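Local coordinates for protein MarR-family transcriptional regulator (Bordetella bronchiseptica, PDB 6PCO) that regulates biofilm formation as a MarR-family transcription factor that probably binds DNA as a dimer, its DNA binding being regulated by 6-hydroxynicotinic acid, at residues L87-D92 against K103-D108; A81-V86 against I116-A121. One frame throughout, in Å; residues are numbered along the deposited sequence.

Interaction 1: L87-D92 against K103-D108; sequences LCALRD and KATAID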
ATOM      1  N   LEU A  87     -12.623  -7.402  -8.497  1.00 56.12           N
ATOM      2  CA  LEU A  87     -13.595  -8.437  -8.843  1.00 55.82           C
ATOM      3  C   LEU A  87     -14.733  -8.443  -7.816  1.00 52.18           C
ATOM      4  O   LEU A  87     -15.884  -8.498  -8.212  1.00 48.63           O
ATOM      5  CB  LEU A  87     -12.902  -9.801  -8.940  1.00 54.28           C
ATOM      6  CG  LEU A  87     -12.060 -10.020 -10.197  1.00 55.17           C
ATOM      7  CD1 LEU A  87     -11.105 -11.169  -9.994  1.00 61.67           C
ATOM      8  CD2 LEU A  87     -12.925 -10.279 -11.423  1.00 55.90           C
ATOM      9  N   CYS A  88     -14.392  -8.362  -6.522  1.00 54.49           N
ATOM     10  CA  CYS A  88     -15.378  -8.277  -5.429  1.00 53.36           C
ATOM     11  C   CYS A  88     -16.257  -7.037  -5.610  1.00 52.20           C
ATOM     12  O   CYS A  88     -17.465  -7.097  -5.415  1.00 55.72           O
ATOM     13  CB  CYS A  88     -14.723  -8.272  -4.056  1.00 50.86           C
ATOM     14  SG  CYS A  88     -14.050  -9.895  -3.620  1.00 62.25           S
ATOM     15  N   ALA A  89     -15.669  -5.923  -6.041  1.00 51.89           N
ATOM     16  CA  ALA A  89     -16.480  -4.722  -6.233  1.00 54.19           C
ATOM     17  C   ALA A  89     -17.515  -4.958  -7.352  1.00 56.46           C
ATOM     18  O   ALA A  89     -18.619  -4.459  -7.247  1.00 57.97           O
ATOM     19  CB  ALA A  89     -15.613  -3.509  -6.493  1.00 49.94           C
ATOM     20  N   LEU A  90     -17.162  -5.701  -8.412  1.00 51.39           N
ATOM     21  CA  LEU A  90     -18.086  -5.909  -9.524  1.00 57.44           C
ATOM     22  C   LEU A  90     -19.202  -6.873  -9.106  1.00 57.97           C
ATOM     23  O   LEU A  90     -20.351  -6.696  -9.488  1.00 59.43           O
ATOM     24  CB  LEU A  90     -17.322  -6.430 -10.742  1.00 56.59           C
ATOM     25  CG  LEU A  90     -16.343  -5.432 -11.352  1.00 58.75           C
ATOM     26  CD1 LEU A  90     -15.641  -6.051 -12.538  1.00 61.50           C
ATOM     27  CD2 LEU A  90     -17.037  -4.150 -11.782  1.00 61.27           C
ATOM     28  N   ARG A  91     -18.832  -7.878  -8.312  1.00 60.51           N
ATOM     29  CA  ARG A  91     -19.764  -8.795  -7.679  1.00 68.07           C
ATOM     30  C   ARG A  91     -20.804  -8.012  -6.856  1.00 67.35           C
ATOM     31  O   ARG A  91     -21.967  -8.262  -6.985  1.00 64.09           O
ATOM     32  CB  ARG A  91     -18.975  -9.792  -6.818  1.00 74.47           C
ATOM     33  CG  ARG A  91     -19.817 -10.790  -6.031  1.00 78.51           C
ATOM     34  CD  ARG A  91     -20.623 -11.648  -6.974  1.00 90.14           C
ATOM     35  NE  ARG A  91     -21.242 -12.798  -6.333  1.00106.15           N
ATOM     36  CZ  ARG A  91     -22.301 -13.444  -6.816  1.00115.52           C
ATOM     37  NH1 ARG A  91     -23.036 -12.900  -7.773  1.00119.24           N
ATOM     38  NH2 ARG A  91     -22.610 -14.640  -6.348  1.00126.70           N
ATOM     39  N   ASP A  92     -20.362  -7.071  -6.011  1.00 71.90           N
ATOM     40  CA  ASP A  92     -21.241  -6.322  -5.084  1.00 68.06           C
ATOM     41  C   ASP A  92     -22.040  -5.218  -5.808  1.00 64.47           C
ATOM     42  O   ASP A  92     -23.139  -4.925  -5.380  1.00 73.14           O
ATOM     43  CB  ASP A  92     -20.449  -5.739  -3.905  1.00 75.00           C
ATOM     44  CG  ASP A  92     -19.831  -6.765  -2.952  1.00 80.14           C
ATOM     45  OD1 ASP A  92     -20.121  -7.973  -3.094  1.00 81.51           O
ATOM     46  OD2 ASP A  92     -19.044  -6.349  -2.070  1.00 79.79           O
ATOM     47  N   LYS A 103     -14.158   4.490  -6.880  1.00 58.28           N
ATOM     48  CA  LYS A 103     -14.948   4.904  -5.714  1.00 64.08           C
ATOM     49  C   LYS A 103     -15.242   3.688  -4.837  1.00 64.83           C
ATOM     50  O   LYS A 103     -14.996   3.692  -3.640  1.00 78.46           O
ATOM     51  CB  LYS A 103     -16.251   5.594  -6.138  1.00 66.63           C
ATOM     52  N   ALA A 104     -15.769   2.634  -5.450  1.00 68.72           N
ATOM     53  CA  ALA A 104     -16.133   1.455  -4.698  1.00 62.53           C
ATOM     54  C   ALA A 104     -14.924   0.906  -3.933  1.00 61.76           C
ATOM     55  O   ALA A 104     -15.117   0.349  -2.882  1.00 71.91           O
ATOM     56  CB  ALA A 104     -16.702   0.416  -5.618  1.00 59.81           C
ATOM     57  N   THR A 105     -13.706   1.054  -4.471  1.00 58.35           N
ATOM     58  CA  THR A 105     -12.528   0.342  -3.949  1.00 61.61           C
ATOM     59  C   THR A 105     -11.510   1.279  -3.280  1.00 66.00           C
ATOM     60  O   THR A 105     -10.732   0.820  -2.450  1.00 71.37           O
ATOM     61  CB  THR A 105     -11.835  -0.464  -5.057  1.00 63.05           C
ATOM     62  OG1 THR A 105     -11.340   0.400  -6.081  1.00 63.24           O
ATOM     63  CG2 THR A 105     -12.757  -1.474  -5.701  1.00 64.62           C
ATOM     64  N   ALA A 106     -11.493   2.567  -3.657  1.00 69.65           N
ATOM     65  CA  ALA A 106     -10.465   3.554  -3.217  1.00 71.53           C
ATOM     66  C   ALA A 106      -9.073   3.137  -3.716  1.00 76.83           C
ATOM     67  O   ALA A 106      -8.040   3.535  -3.148  1.00 80.16           O
ATOM     68  CB  ALA A 106     -10.476   3.720  -1.710  1.00 72.31           C
ATOM     69  N   ILE A 107      -9.045   2.338  -4.788  1.00 72.10           N
ATOM     70  CA  ILE A 107      -7.825   2.060  -5.511  1.00 69.36           C
ATOM     71  C   ILE A 107      -7.669   3.141  -6.583  1.00 74.50           C
ATOM     72  O   ILE A 107      -8.667   3.541  -7.205  1.00 71.18           O
ATOM     73  CB  ILE A 107      -7.868   0.652  -6.120  1.00 71.60           C
ATOM     74  CG1 ILE A 107      -7.917  -0.411  -5.018  1.00 72.68           C
ATOM     75  CG2 ILE A 107      -6.708   0.447  -7.086  1.00 72.47           C
ATOM     76  CD1 ILE A 107      -8.043  -1.823  -5.523  1.00 72.79           C
ATOM     77  N   ASP A 108      -6.426   3.600  -6.783  1.00 71.42           N
ATOM     78  CA  ASP A 108      -6.146   4.670  -7.719  1.00 67.25           C
ATOM     79  C   ASP A 108      -6.448   4.166  -9.130  1.00 62.03           C
ATOM     80  O   ASP A 108      -6.424   2.955  -9.405  1.00 57.01           O
ATOM     81  CB  ASP A 108      -4.723   5.222  -7.598  1.00 74.07           C
ATOM     82  CG  ASP A 108      -3.626   4.196  -7.804  1.00 78.91           C
ATOM     83  OD1 ASP A 108      -3.277   3.508  -6.816  1.00 77.88           O
ATOM     84  OD2 ASP A 108      -3.140   4.084  -8.954  1.00 83.39           O
TER
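In the helical core of the MarR winged-helix domain, Ala-89 on helix 81-93 meets Ala-104 and Thr-105 in the last turn of helix 98-105. The contact is small, 80 Å² counting both sides, and wholly apolar. The CB of Ala-89 reaches two methyl groups: the CG2 of Thr-105 at 3.6 Å and, less closely, the CB of Ala-104 at 4.2 Å. All three residues point their CB toward the other segment, and with such short side chains the backbones come near each other, the CA atoms of Ala-89 and Ala-104 standing 6.4 Å apart.

Thr-105 divides its side chain between two tasks. With chi1 near 63°, CG2 swings back beside the backbone N and faces Ala-89, while OG1 turns to its own main chain. This OG1 accepts a hydrogen bond from the N of Ile-107 at 3.3 Å, with an N-H...O angle of 160°, forming an ST turn, and is also hydrogen-bonded to the O of Val-101. It is thus gripped from the helix behind it and from the turn ahead. That turn is the one between the two helices of the helix-turn-helix motif, 98-105 and 109-121: Ala-106 leaves the helix with positive phi, and Asp-108 takes the N-cap position of the next helix, its OD2 bonded to the N of Thr-111.

On another side of helix 81-93, Leu-87 and Leu-90 pack on Leu-141 of the wing strand 137-141. Arg-91 forms a salt bridge through NE with Glu-150 of helix 143-164. The O of Thr-105 is hydrogen-bonded to the NE2 of His-57 of the second subunit, where the end of helix 98-105 meets the dimer partner.

Interaction 2: A81-V86 against I116-A121; sequences AAQFVV and IERLKA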
ATOM      1  N   ALA A  81      -3.964  -9.035  -5.174  1.00 53.55           N
ATOM      2  CA  ALA A  81      -4.843  -8.438  -4.153  1.00 59.98           C
ATOM      3  C   ALA A  81      -5.748  -7.364  -4.771  1.00 54.70           C
ATOM      4  O   ALA A  81      -6.957  -7.348  -4.527  1.00 60.53           O
ATOM      5  CB  ALA A  81      -4.021  -7.876  -3.020  1.00 61.99           C
ATOM      6  N   ALA A  82      -5.169  -6.504  -5.606  1.00 57.60           N
ATOM      7  CA  ALA A  82      -5.933  -5.445  -6.295  1.00 61.34           C
ATOM      8  C   ALA A  82      -6.931  -6.072  -7.284  1.00 59.50           C
ATOM      9  O   ALA A  82      -8.096  -5.706  -7.336  1.00 63.38           O
ATOM     10  CB  ALA A  82      -4.988  -4.477  -6.966  1.00 55.94           C
ATOM     11  N   GLN A  83      -6.465  -7.032  -8.073  1.00 59.14           N
ATOM     12  CA  GLN A  83      -7.323  -7.722  -9.006  1.00 58.96           C
ATOM     13  C   GLN A  83      -8.541  -8.302  -8.259  1.00 63.63           C
ATOM     14  O   GLN A  83      -9.705  -8.188  -8.719  1.00 57.60           O
ATOM     15  CB  GLN A  83      -6.546  -8.839  -9.701  1.00 58.63           C
ATOM     16  CG  GLN A  83      -5.827  -8.408 -10.962  1.00 59.07           C
ATOM     17  CD  GLN A  83      -4.862  -9.468 -11.428  1.00 61.24           C
ATOM     18  OE1 GLN A  83      -5.225 -10.628 -11.640  1.00 73.02           O
ATOM     19  NE2 GLN A  83      -3.609  -9.072 -11.574  1.00 67.65           N
ATOM     20  N   PHE A  84      -8.274  -8.947  -7.119  1.00 55.82           N
ATOM     21  CA  PHE A  84      -9.313  -9.673  -6.402  1.00 60.70           C
ATOM     22  C   PHE A  84     -10.380  -8.671  -5.931  1.00 62.44           C
ATOM     23  O   PHE A  84     -11.575  -8.833  -6.170  1.00 62.14           O
ATOM     24  CB  PHE A  84      -8.709 -10.498  -5.260  1.00 55.60           C
ATOM     25  CG  PHE A  84      -9.734 -11.099  -4.339  1.00 53.09           C
ATOM     26  CD1 PHE A  84     -10.535 -12.140  -4.765  1.00 56.26           C
ATOM     27  CD2 PHE A  84      -9.942 -10.586  -3.073  1.00 54.35           C
ATOM     28  CE1 PHE A  84     -11.501 -12.678  -3.931  1.00 50.88           C
ATOM     29  CE2 PHE A  84     -10.907 -11.124  -2.243  1.00 56.18           C
ATOM     30  CZ  PHE A  84     -11.687 -12.170  -2.677  1.00 52.06           C
ATOM     31  N   VAL A  85      -9.916  -7.612  -5.277  1.00 63.09           N
ATOM     32  CA  VAL A  85     -10.774  -6.567  -4.765  1.00 63.61           C
ATOM     33  C   VAL A  85     -11.646  -5.982  -5.891  1.00 59.44           C
ATOM     34  O   VAL A  85     -12.847  -5.805  -5.704  1.00 61.57           O
ATOM     35  CB  VAL A  85      -9.926  -5.493  -4.062  1.00 63.25           C
ATOM     36  CG1 VAL A  85     -10.682  -4.187  -3.889  1.00 64.89           C
ATOM     37  CG2 VAL A  85      -9.449  -6.016  -2.718  1.00 72.28           C
ATOM     38  N   VAL A  86     -11.052  -5.650  -7.041  1.00 50.66           N
ATOM     39  CA  VAL A  86     -11.834  -5.120  -8.136  1.00 51.80           C
ATOM     40  C   VAL A  86     -12.953  -6.108  -8.461  1.00 51.95           C
ATOM     41  O   VAL A  86     -14.078  -5.706  -8.664  1.00 56.51           O
ATOM     42  CB  VAL A  86     -10.995  -4.830  -9.388  1.00 52.20           C
ATOM     43  CG1 VAL A  86     -11.876  -4.561 -10.588  1.00 55.35           C
ATOM     44  CG2 VAL A  86     -10.043  -3.677  -9.178  1.00 57.33           C
ATOM     45  N   ILE A 116      -8.111  -3.818 -14.848  1.00 51.86           N
ATOM     46  CA  ILE A 116      -9.167  -4.132 -15.763  1.00 59.86           C
ATOM     47  C   ILE A 116      -8.565  -4.789 -17.005  1.00 61.86           C
ATOM     48  O   ILE A 116      -9.092  -5.787 -17.485  1.00 62.53           O
ATOM     49  CB  ILE A 116     -10.031  -2.903 -16.088  1.00 61.35           C
ATOM     50  CG1 ILE A 116     -10.851  -2.504 -14.863  1.00 60.64           C
ATOM     51  CG2 ILE A 116     -10.920  -3.168 -17.292  1.00 60.83           C
ATOM     52  CD1 ILE A 116     -11.655  -1.271 -15.070  1.00 67.85           C
ATOM     53  N   GLU A 117      -7.455  -4.220 -17.491  1.00 71.96           N
ATOM     54  CA  GLU A 117      -6.794  -4.674 -18.709  1.00 70.49           C
ATOM     55  C   GLU A 117      -6.365  -6.138 -18.512  1.00 66.79           C
ATOM     56  O   GLU A 117      -6.666  -6.996 -19.351  1.00 72.97           O
ATOM     57  CB  GLU A 117      -5.639  -3.730 -19.074  1.00 81.54           C
ATOM     58  CG  GLU A 117      -6.069  -2.490 -19.865  1.00 89.03           C
ATOM     59  CD  GLU A 117      -5.108  -1.305 -19.821  1.00 96.70           C
ATOM     60  OE1 GLU A 117      -3.875  -1.534 -19.711  1.00121.91           O
ATOM     61  OE2 GLU A 117      -5.583  -0.149 -19.869  1.00 92.20           O
ATOM     62  N   ARG A 118      -5.731  -6.441 -17.371  1.00 64.94           N
ATOM     63  CA  ARG A 118      -5.323  -7.825 -17.037  1.00 62.69           C
ATOM     64  C   ARG A 118      -6.557  -8.750 -16.967  1.00 61.43           C
ATOM     65  O   ARG A 118      -6.562  -9.802 -17.593  1.00 64.82           O
ATOM     66  CB  ARG A 118      -4.493  -7.848 -15.748  1.00 59.62           C
ATOM     67  CG  ARG A 118      -3.097  -7.256 -15.889  1.00 59.63           C
ATOM     68  CD  ARG A 118      -2.293  -7.328 -14.603  1.00 60.58           C
ATOM     69  NE  ARG A 118      -0.956  -6.747 -14.679  1.00 56.70           N
ATOM     70  CZ  ARG A 118      -0.033  -6.867 -13.726  1.00 56.31           C
ATOM     71  NH1 ARG A 118      -0.326  -7.474 -12.590  1.00 57.84           N
ATOM     72  NH2 ARG A 118       1.189  -6.404 -13.919  1.00 54.47           N
ATOM     73  N   LEU A 119      -7.608  -8.350 -16.241  1.00 61.23           N
ATOM     74  CA  LEU A 119      -8.819  -9.190 -16.105  1.00 63.61           C
ATOM     75  C   LEU A 119      -9.538  -9.334 -17.462  1.00 61.18           C
ATOM     76  O   LEU A 119     -10.033 -10.418 -17.770  1.00 66.08           O
ATOM     77  CB  LEU A 119      -9.736  -8.620 -15.010  1.00 59.49           C
ATOM     78  CG  LEU A 119      -9.151  -8.599 -13.589  1.00 62.24           C
ATOM     79  CD1 LEU A 119     -10.092  -7.900 -12.621  1.00 63.43           C
ATOM     80  CD2 LEU A 119      -8.824  -9.990 -13.057  1.00 61.60           C
ATOM     81  N   LYS A 120      -9.572  -8.277 -18.285  1.00 55.37           N
ATOM     82  CA  LYS A 120     -10.100  -8.388 -19.671  1.00 64.79           C
ATOM     83  C   LYS A 120      -9.398  -9.547 -20.412  1.00 63.54           C
ATOM     84  O   LYS A 120     -10.033 -10.348 -21.080  1.00 53.23           O
ATOM     85  CB  LYS A 120      -9.976  -7.069 -20.446  1.00 56.42           C
ATOM     86  N   ALA A 121      -8.079  -9.661 -20.249  1.00 67.98           N
ATOM     87  CA  ALA A 121      -7.281 -10.668 -20.971  1.00 70.46           C
ATOM     88  C   ALA A 121      -7.705 -12.092 -20.568  1.00 68.69           C
ATOM     89  O   ALA A 121      -7.916 -12.941 -21.407  1.00 72.34           O
ATOM     90  CB  ALA A 121      -5.803 -10.423 -20.741  1.00 66.51           C
TER
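The axes of the short helical segments 81-86 and 116-121 cross steeply at -76° with a closest approach of 10.4 Å, and Gln-83 and Leu-119 bring their CA atoms nearest, 7.4 Å apart. Gln-83 and Val-86 meet Arg-118 and Leu-119 between the helices.

Leu-119 reaches across and touches with both methyls. Its CD1 meets the CG1 of Val-86 at 4.3 Å and also lies near the backbone O of Gln-83, whereas CD2 rests against the side of the glutamine, 4.0 Å from the CG of Gln-83 and 3.9 Å from its OE1. The glutamine runs on extended past CG (chi2 168°), which carries its amide beyond the leucine to Arg-118. There the NE2 of Gln-83 lies 3.7 Å from the CD of Arg-118 and at the edge of the guanidinium, in its plane. The two chains cross at about a right angle and the flat groups are turned 84° against each other. As modelled, the NE2 of Gln-83 and the arginine nitrogens are all donors, so the two groups pack rather than bond. The extended Arg-118 also passes Thr-80, whose OG1 is hydrogen-bonded to the N of Gln-83 at the start of helix 81-93.

Val-115 adds to the layer by touching Gln-83 and Val-86, and Leu-125 of strand 125-129 touches Leu-119. Val-85, on another side of helix 81-93, touches the bound 1,4-butanediol. A helix laid steeply across the second helix of a helix-turn-helix unit, with the wing strands following, is the core of the winged-helix fold of MarR regulators, in which helix 109-121 corresponds to the DNA-recognition helix.

How the interactions relate
From the N terminus, helix 81-93 comes first and serves both contacts, with 81-86 used in interaction 2 and 87-92 in interaction 1. Helix 98-105 then returns to close the shorter loop at 103-108, and helix 109-121 closes the longer one at 116-121, so interaction 1 is nested inside the loop of interaction 2. Together they join both helices of the helix-turn-helix unit to one preceding helix. The contacts touch, their centres about 10 Å apart: the CG of Leu-87 packs 3.8 Å from the CD1 of Leu-119, and Val-85 meets both Thr-105 and Ile-107. Both also border the second subunit.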